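Local coordinates for protein mercuric reductase (Metallosphaera sedula, PDB 4YWO) that probably reduces mercuric ion to elemental mercury with NADPH, working as an FAD-containing homodimer of the pyridine nucleotide-disulfide oxidoreductase family, at residues 344-357 against 401-414. Numbering follows the deposited sequence.
Sequences VIFTQPNLARVGLT and VGVHAVGENVAEMI
Asn350 meets the turn after strand 401-407 with CB and OD1, and turns ND2 back to its own loop. Its CB packs on Val410 CG2 at 3.7 Å. Because CG stands beside the backbone N (chi1 -61°), the amide is carried toward residues 409-411. There OD1 accepts the backbone N-H of Ala411 at 3.1 Å, in the carbonyl plane and on a lone pair, and also takes a water that in turn accepts from Asn409 ND2. On the other branch ND2 donates to Thr347 O, 2.8 Å away and in the amide plane, and it also reaches a bound glycerol. An asparagine suits this place because one short amide can tie the hairpin loop of its own strand to the turn of the next.

Strands 350-355 and 401-407 run antiparallel in the sheet of the dimerisation domain, Ala352 and Ala405 forming a hydrogen-bonded pair. Small Ala352 lets Val410 CG2 and Ile414 CD1 close over its CB, and Ile414 CD1 also touches Val354 CG1 at 3.9 Å. The other face carries Leu351 beside Val406, and Arg353 beside His404. The His404 ring is long enough to bring NE2 to Leu356 O at 2.8 Å, the oxygen near the ring plane although the nitrogen stands 51° out of the carbonyl plane; this fixes the imidazole's rotation. Gly355 and Gly402 pair where a CB would strike Val401 O or Leu356 O. Arg353 instead sends its guanidinium to Asp212 O and Trp213. At the loop end, beyond the cis peptide before Pro349, Gln348 NE2 gives Glu408 OE1 a nearly straight bond (175°), while OE2 hydrogen-bonds Ser386 OG.

Phe346, which touches FAD, brings CE1 within 3.8 Å of Ala411 CB; Glu412, which follows Ala411, accepts hydrogen bonds from backbone N of Ile440 and Ala441 of the second subunit. Asparagine hydrogen bonds and apolar packing on Ala411 thus place a flavin-pocket residue beside the dimer interface.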
ATOM      1  N   VAL A 344      10.699  -2.647   7.177  1.00 14.31           N
ATOM      2  CA  VAL A 344       9.405  -3.207   7.510  1.00 14.09           C
ATOM      3  C   VAL A 344       9.632  -4.528   8.198  1.00 15.44           C
ATOM      4  O   VAL A 344      10.541  -5.348   7.858  1.00 16.63           O
ATOM      5  CB  VAL A 344       8.499  -3.479   6.240  1.00 12.96           C
ATOM      6  CG1 VAL A 344       7.221  -4.236   6.538  1.00 16.45           C
ATOM      7  CG2 VAL A 344       8.189  -2.172   5.522  1.00 13.46           C
ATOM      8  N   ILE A 345       8.848  -4.714   9.215  1.00 12.03           N
ATOM      9  CA  ILE A 345       8.646  -6.022   9.912  1.00 12.71           C
ATOM     10  C   ILE A 345       7.365  -6.574   9.426  1.00 13.15           C
ATOM     11  O   ILE A 345       6.270  -5.992   9.619  1.00 13.29           O
ATOM     12  CB  ILE A 345       8.706  -5.810  11.439  1.00 13.14           C
ATOM     13  CG1 ILE A 345       9.992  -5.231  11.879  1.00 14.36           C
ATOM     14  CG2 ILE A 345       8.488  -7.173  12.132  1.00 14.86           C
ATOM     15  CD1 ILE A 345      10.092  -4.844  13.340  1.00 16.01           C
ATOM     16  N   PHE A 346       7.368  -7.727   8.777  1.00 13.79           N
ATOM     17  CA  PHE A 346       6.231  -8.272   8.045  1.00 13.93           C
ATOM     18  C   PHE A 346       5.365  -9.222   8.910  1.00 15.03           C
ATOM     19  O   PHE A 346       4.732 -10.114   8.385  1.00 17.13           O
ATOM     20  CB  PHE A 346       6.700  -8.981   6.795  1.00 13.77           C
ATOM     21  CG  PHE A 346       7.193  -8.079   5.696  1.00 14.05           C
ATOM     22  CD1 PHE A 346       6.259  -7.520   4.775  1.00 15.55           C
ATOM     23  CD2 PHE A 346       8.515  -7.786   5.488  1.00 14.29           C
ATOM     24  CE1 PHE A 346       6.681  -6.654   3.768  1.00 16.25           C
ATOM     25  CE2 PHE A 346       8.900  -6.960   4.433  1.00 16.29           C
ATOM     26  CZ  PHE A 346       7.966  -6.450   3.563  1.00 16.78           C
ATOM     27  N   THR A 347       5.316  -8.998  10.239  1.00 14.23           N
ATOM     28  CA  THR A 347       4.238  -9.492  10.983  1.00 14.05           C
ATOM     29  C   THR A 347       2.890  -8.962  10.418  1.00 15.23           C
ATOM     30  O   THR A 347       2.873  -8.063   9.653  1.00 14.43           O
ATOM     31  CB  THR A 347       4.349  -9.062  12.441  1.00 13.74           C
ATOM     32  OG1 THR A 347       4.590  -7.639  12.555  1.00 14.57           O
ATOM     33  CG2 THR A 347       5.553  -9.765  13.151  1.00 16.32           C
ATOM     34  N   GLN A 348       1.828  -9.534  10.928  1.00 14.31           N
ATOM     35  CA  GLN A 348       0.472  -8.999  10.702  1.00 13.34           C
ATOM     36  C   GLN A 348       0.008  -8.524  12.054  1.00 15.59           C
ATOM     37  O   GLN A 348      -0.146  -9.310  13.030  1.00 16.46           O
ATOM     38  CB  GLN A 348      -0.444 -10.093  10.262  1.00 14.03           C
ATOM     39  CG  GLN A 348      -1.887  -9.542  10.063  1.00 15.82           C
ATOM     40  CD  GLN A 348      -2.811 -10.534   9.525  1.00 18.20           C
ATOM     41  OE1 GLN A 348      -2.765 -11.730   9.927  1.00 19.14           O
ATOM     42  NE2 GLN A 348      -3.716 -10.101   8.592  1.00 18.68           N
ATOM     43  N   PRO A 349      -0.345  -7.254  12.220  1.00 14.22           N
ATOM     44  CA  PRO A 349      -0.122  -6.137  11.242  1.00 14.21           C
ATOM     45  C   PRO A 349       1.352  -5.835  11.098  1.00 12.67           C
ATOM     46  O   PRO A 349       2.160  -6.250  11.963  1.00 14.06           O
ATOM     47  CB  PRO A 349      -0.858  -4.993  11.859  1.00 14.49           C
ATOM     48  CG  PRO A 349      -0.684  -5.188  13.339  1.00 14.79           C
ATOM     49  CD  PRO A 349      -0.854  -6.709  13.499  1.00 14.97           C
ATOM     50  N   ASN A 350       1.689  -5.156  10.029  1.00 11.73           N
ATOM     51  CA  ASN A 350       3.066  -4.757   9.731  1.00 12.34           C
ATOM     52  C   ASN A 350       3.542  -3.602  10.645  1.00 13.25           C
ATOM     53  O   ASN A 350       2.737  -2.805  11.200  1.00 12.43           O
ATOM     54  CB  ASN A 350       3.216  -4.233   8.341  1.00 12.46           C
ATOM     55  CG  ASN A 350       2.897  -5.148   7.179  1.00 14.50           C
ATOM     56  OD1 ASN A 350       2.652  -4.633   6.066  1.00 15.89           O
ATOM     57  ND2 ASN A 350       2.821  -6.456   7.372  1.00 13.63           N
ATOM     58  N   LEU A 351       4.863  -3.552  10.843  1.00 13.32           N
ATOM     59  CA  LEU A 351       5.500  -2.356  11.461  1.00 12.69           C
ATOM     60  C   LEU A 351       6.365  -1.810  10.381  1.00 13.61           C
ATOM     61  O   LEU A 351       7.137  -2.580   9.730  1.00 14.76           O
ATOM     62  CB  LEU A 351       6.357  -2.686  12.680  1.00 14.69           C
ATOM     63  CG  LEU A 351       5.581  -3.378  13.840  1.00 16.64           C
ATOM     64  CD1 LEU A 351       5.715  -4.847  13.682  1.00 18.46           C
ATOM     65  CD2 LEU A 351       6.095  -2.890  15.198  1.00 20.21           C
ATOM     66  N   ALA A 352       6.358  -0.495  10.162  1.00 11.80           N
ATOM     67  CA  ALA A 352       7.172   0.063   9.082  1.00 12.73           C
ATOM     68  C   ALA A 352       7.800   1.379   9.537  1.00 14.13           C
ATOM     69  O   ALA A 352       7.196   2.110  10.343  1.00 13.70           O
ATOM     70  CB  ALA A 352       6.291   0.367   7.929  1.00 13.57           C
ATOM     71  N   ARG A 353       8.950   1.709   9.009  1.00 13.52           N
ATOM     72  CA  ARG A 353       9.591   2.962   9.342  1.00 12.95           C
ATOM     73  C   ARG A 353      10.455   3.446   8.180  1.00 13.24           C
ATOM     74  O   ARG A 353      10.909   2.682   7.326  1.00 13.84           O
ATOM     75  CB  ARG A 353      10.492   2.738  10.548  1.00 12.32           C
ATOM     76  CG  ARG A 353      11.615   1.797  10.358  1.00 13.81           C
ATOM     77  CD  ARG A 353      12.515   1.587  11.552  1.00 14.37           C
ATOM     78  NE  ARG A 353      13.268   2.763  11.837  1.00 18.33           N
ATOM     79  CZ  ARG A 353      13.996   2.890  12.960  1.00 24.07           C
ATOM     80  NH1 ARG A 353      14.037   1.868  13.823  1.00 25.53           N
ATOM     81  NH2 ARG A 353      14.622   4.020  13.201  1.00 26.23           N
ATOM     82  N   VAL A 354      10.575   4.770   8.095  1.00 12.93           N
ATOM     83  CA  VAL A 354      11.553   5.380   7.166  1.00 13.02           C
ATOM     84  C   VAL A 354      11.998   6.706   7.777  1.00 13.33           C
ATOM     85  O   VAL A 354      11.179   7.407   8.373  1.00 13.69           O
ATOM     86  CB  VAL A 354      10.951   5.551   5.745  1.00 13.52           C
ATOM     87  CG1 VAL A 354       9.677   6.355   5.702  1.00 13.64           C
ATOM     88  CG2 VAL A 354      11.985   6.052   4.728  1.00 15.72           C
ATOM     89  N   GLY A 355      13.278   7.043   7.670  1.00 13.61           N
ATOM     90  CA  GLY A 355      13.753   8.365   8.119  1.00 14.34           C
ATOM     91  C   GLY A 355      14.004   8.297   9.670  1.00 15.00           C
ATOM     92  O   GLY A 355      14.201   7.260  10.327  1.00 16.92           O
ATOM     93  N   LEU A 356      14.009   9.505  10.221  1.00 16.13           N
ATOM     94  CA  LEU A 356      14.427   9.691  11.603  1.00 16.71           C
ATOM     95  C   LEU A 356      13.297   9.389  12.590  1.00 15.62           C
ATOM     96  O   LEU A 356      12.102   9.710  12.347  1.00 15.92           O
ATOM     97  CB  LEU A 356      14.800  11.155  11.753  1.00 17.89           C
ATOM     98  CG  LEU A 356      15.916  11.675  10.865  1.00 19.14           C
ATOM     99  CD1 LEU A 356      16.170  13.139  11.251  1.00 23.18           C
ATOM    100  CD2 LEU A 356      17.144  10.884  11.094  1.00 22.80           C
ATOM    101  N   THR A 357      13.692   8.904  13.743  1.00 16.06           N
ATOM    102  CA  THR A 357      12.752   8.881  14.856  1.00 16.75           C
ATOM    103  C   THR A 357      12.612  10.319  15.387  1.00 17.82           C
ATOM    104  O   THR A 357      13.405  11.182  15.096  1.00 18.73           O
ATOM    105  CB  THR A 357      13.215   7.975  16.026  1.00 19.07           C
ATOM    106  OG1 THR A 357      14.454   8.530  16.567  1.00 20.41           O
ATOM    107  CG2 THR A 357      13.379   6.536  15.617  1.00 21.15           C
ATOM    108  N   VAL A 401      10.687  14.294   7.681  1.00 15.04           N
ATOM    109  CA  VAL A 401      11.850  13.546   7.832  1.00 15.20           C
ATOM    110  C   VAL A 401      11.783  12.141   8.421  1.00 15.14           C
ATOM    111  O   VAL A 401      12.799  11.414   8.464  1.00 15.20           O
ATOM    112  CB  VAL A 401      12.978  14.321   8.545  1.00 16.18           C
ATOM    113  CG1 VAL A 401      13.310  15.624   7.793  1.00 16.55           C
ATOM    114  CG2 VAL A 401      12.671  14.586  10.009  1.00 17.63           C
ATOM    115  N   GLY A 402      10.613  11.745   8.922  1.00 14.57           N
ATOM    116  CA  GLY A 402      10.465  10.398   9.452  1.00 14.32           C
ATOM    117  C   GLY A 402       9.001  10.077   9.445  1.00 12.73           C
ATOM    118  O   GLY A 402       8.116  10.895   9.728  1.00 12.50           O
ATOM    119  N   VAL A 403       8.718   8.801   9.151  1.00 13.59           N
ATOM    120  CA  VAL A 403       7.367   8.241   9.268  1.00 12.71           C
ATOM    121  C   VAL A 403       7.507   6.841   9.822  1.00 13.30           C
ATOM    122  O   VAL A 403       8.350   6.050   9.340  1.00 12.92           O
ATOM    123  CB  VAL A 403       6.608   8.229   7.911  1.00 12.95           C
ATOM    124  CG1 VAL A 403       5.308   7.478   8.005  1.00 14.97           C
ATOM    125  CG2 VAL A 403       6.473   9.597   7.291  1.00 14.43           C
ATOM    126  N   HIS A 404       6.681   6.498  10.824  1.00 11.58           N
ATOM    127  CA  HIS A 404       6.708   5.249  11.511  1.00 12.92           C
ATOM    128  C   HIS A 404       5.289   4.825  11.632  1.00 13.56           C
ATOM    129  O   HIS A 404       4.433   5.576  12.022  1.00 14.32           O
ATOM    130  CB  HIS A 404       7.354   5.422  12.903  1.00 13.78           C
ATOM    131  CG  HIS A 404       8.675   6.112  12.820  1.00 14.01           C
ATOM    132  ND1 HIS A 404       9.870   5.442  12.796  1.00 13.74           N
ATOM    133  CD2 HIS A 404       8.983   7.418  12.637  1.00 14.46           C
ATOM    134  CE1 HIS A 404      10.844   6.290  12.582  1.00 15.23           C
ATOM    135  NE2 HIS A 404      10.313   7.493  12.398  1.00 15.47           N
ATOM    136  N   ALA A 405       4.989   3.523  11.385  1.00 12.92           N
ATOM    137  CA  ALA A 405       3.585   3.135  11.395  1.00 12.47           C
ATOM    138  C   ALA A 405       3.449   1.640  11.756  1.00 13.53           C
ATOM    139  O   ALA A 405       4.384   0.828  11.530  1.00 13.15           O
ATOM    140  CB  ALA A 405       2.956   3.373  10.046  1.00 13.83           C
ATOM    141  N   VAL A 406       2.312   1.303  12.350  1.00 10.70           N
ATOM    142  CA  VAL A 406       1.915  -0.082  12.626  1.00 11.58           C
ATOM    143  C   VAL A 406       0.468  -0.142  12.125  1.00 12.21           C
ATOM    144  O   VAL A 406      -0.393   0.643  12.519  1.00 13.09           O
ATOM    145  CB  VAL A 406       2.046  -0.414  14.154  1.00 12.35           C
ATOM    146  CG1 VAL A 406       1.419  -1.779  14.375  1.00 12.66           C
ATOM    147  CG2 VAL A 406       3.469  -0.307  14.592  1.00 15.63           C
ATOM    148  N   GLY A 407       0.171  -1.164  11.309  1.00 12.09           N
ATOM    149  CA  GLY A 407      -1.183  -1.357  10.832  1.00 13.09           C
ATOM    150  C   GLY A 407      -1.206  -2.326   9.651  1.00 13.69           C
ATOM    151  O   GLY A 407      -0.159  -2.835   9.193  1.00 13.82           O
ATOM    152  N   GLU A 408      -2.386  -2.618   9.191  1.00 14.05           N
ATOM    153  CA  GLU A 408      -2.566  -3.640   8.161  1.00 15.25           C
ATOM    154  C   GLU A 408      -1.925  -3.166   6.840  1.00 16.50           C
ATOM    155  O   GLU A 408      -2.313  -2.144   6.269  1.00 17.45           O
ATOM    156  CB  GLU A 408      -4.081  -3.849   7.894  1.00 16.93           C
ATOM    157  CG  GLU A 408      -4.361  -5.193   7.300  1.00 18.57           C
ATOM    158  CD  GLU A 408      -4.035  -6.345   8.309  1.00 22.01           C
ATOM    159  OE1 GLU A 408      -3.541  -7.290   7.730  1.00 21.47           O
ATOM    160  OE2 GLU A 408      -4.152  -6.263   9.622  1.00 22.36           O
ATOM    161  N   ASN A 409      -0.977  -3.928   6.334  1.00 15.59           N
ATOM    162  CA  ASN A 409      -0.328  -3.690   5.075  1.00 18.41           C
ATOM    163  C   ASN A 409       0.318  -2.319   4.993  1.00 16.00           C
ATOM    164  O   ASN A 409       0.495  -1.790   3.913  1.00 16.21           O
ATOM    165  CB  ASN A 409      -1.303  -3.819   3.926  1.00 21.49           C
ATOM    166  CG  ASN A 409      -1.885  -5.208   3.779  1.00 28.74           C
ATOM    167  OD1 ASN A 409      -3.117  -5.331   3.473  1.00 33.85           O
ATOM    168  ND2 ASN A 409      -1.070  -6.223   3.905  1.00 27.60           N
ATOM    169  N   VAL A 410       0.783  -1.765   6.153  1.00 11.96           N
ATOM    170  CA  VAL A 410       1.492  -0.470   6.071  1.00 12.16           C
ATOM    171  C   VAL A 410       2.791  -0.586   5.263  1.00 12.60           C
ATOM    172  O   VAL A 410       3.346   0.423   4.881  1.00 12.50           O
ATOM    173  CB  VAL A 410       1.624   0.216   7.433  1.00 12.83           C
ATOM    174  CG1 VAL A 410       0.288   0.587   8.037  1.00 15.27           C
ATOM    175  CG2 VAL A 410       2.468  -0.574   8.433  1.00 13.37           C
ATOM    176  N   ALA A 411       3.312  -1.790   5.067  1.00 11.82           N
ATOM    177  CA  ALA A 411       4.436  -1.918   4.179  1.00 14.35           C
ATOM    178  C   ALA A 411       4.206  -1.323   2.781  1.00 13.86           C
ATOM    179  O   ALA A 411       5.171  -0.821   2.179  1.00 16.00           O
ATOM    180  CB  ALA A 411       4.777  -3.369   3.984  1.00 15.19           C
ATOM    181  N   GLU A 412       2.950  -1.255   2.349  1.00 15.22           N
ATOM    182  CA  GLU A 412       2.574  -0.827   0.993  1.00 14.32           C
ATOM    183  C   GLU A 412       2.544   0.680   0.887  1.00 18.26           C
ATOM    184  O   GLU A 412       2.528   1.179  -0.237  1.00 25.74           O
ATOM    185  CB  GLU A 412       1.263  -1.458   0.524  1.00 17.93           C
ATOM    186  CG  GLU A 412       1.306  -2.967   0.406  1.00 16.52           C
ATOM    187  CD  GLU A 412       2.308  -3.517  -0.653  1.00 20.40           C
ATOM    188  OE1 GLU A 412       2.781  -2.642  -1.431  1.00 24.33           O
ATOM    189  OE2 GLU A 412       2.721  -4.731  -0.621  1.00 19.14           O
ATOM    190  N   MET A 413       2.392   1.387   2.000  1.00 15.19           N
ATOM    191  CA  MET A 413       2.373   2.855   2.019  1.00 16.98           C
ATOM    192  C   MET A 413       3.716   3.478   2.391  1.00 17.55           C
ATOM    193  O   MET A 413       3.902   4.678   2.218  1.00 16.58           O
ATOM    194  CB  MET A 413       1.335   3.421   2.985  1.00 18.10           C
ATOM    195  CG  MET A 413       1.741   3.410   4.430  1.00 19.02           C
ATOM    196  SD  MET A 413       0.299   3.942   5.421  1.00 21.99           S
ATOM    197  CE  MET A 413       1.039   4.245   7.025  1.00 20.67           C
ATOM    198  N   ILE A 414       4.690   2.705   2.848  1.00 16.50           N
ATOM    199  CA  ILE A 414       5.933   3.284   3.364  1.00 16.14           C
ATOM    200  C   ILE A 414       6.747   3.802   2.211  1.00 18.27           C
ATOM    201  O   ILE A 414       7.536   4.739   2.391  1.00 18.12           O
ATOM    202  CB  ILE A 414       6.696   2.312   4.279  1.00 16.93           C
ATOM    203  CG1 ILE A 414       7.580   3.063   5.309  1.00 17.45           C
ATOM    204  CG2 ILE A 414       7.502   1.274   3.492  1.00 18.60           C
ATOM    205  CD1 ILE A 414       6.813   3.850   6.309  1.00 19.27           C
TER
HETATM  206  O   HOH W   1       2.207  -5.974   3.782  1.00 29.70           O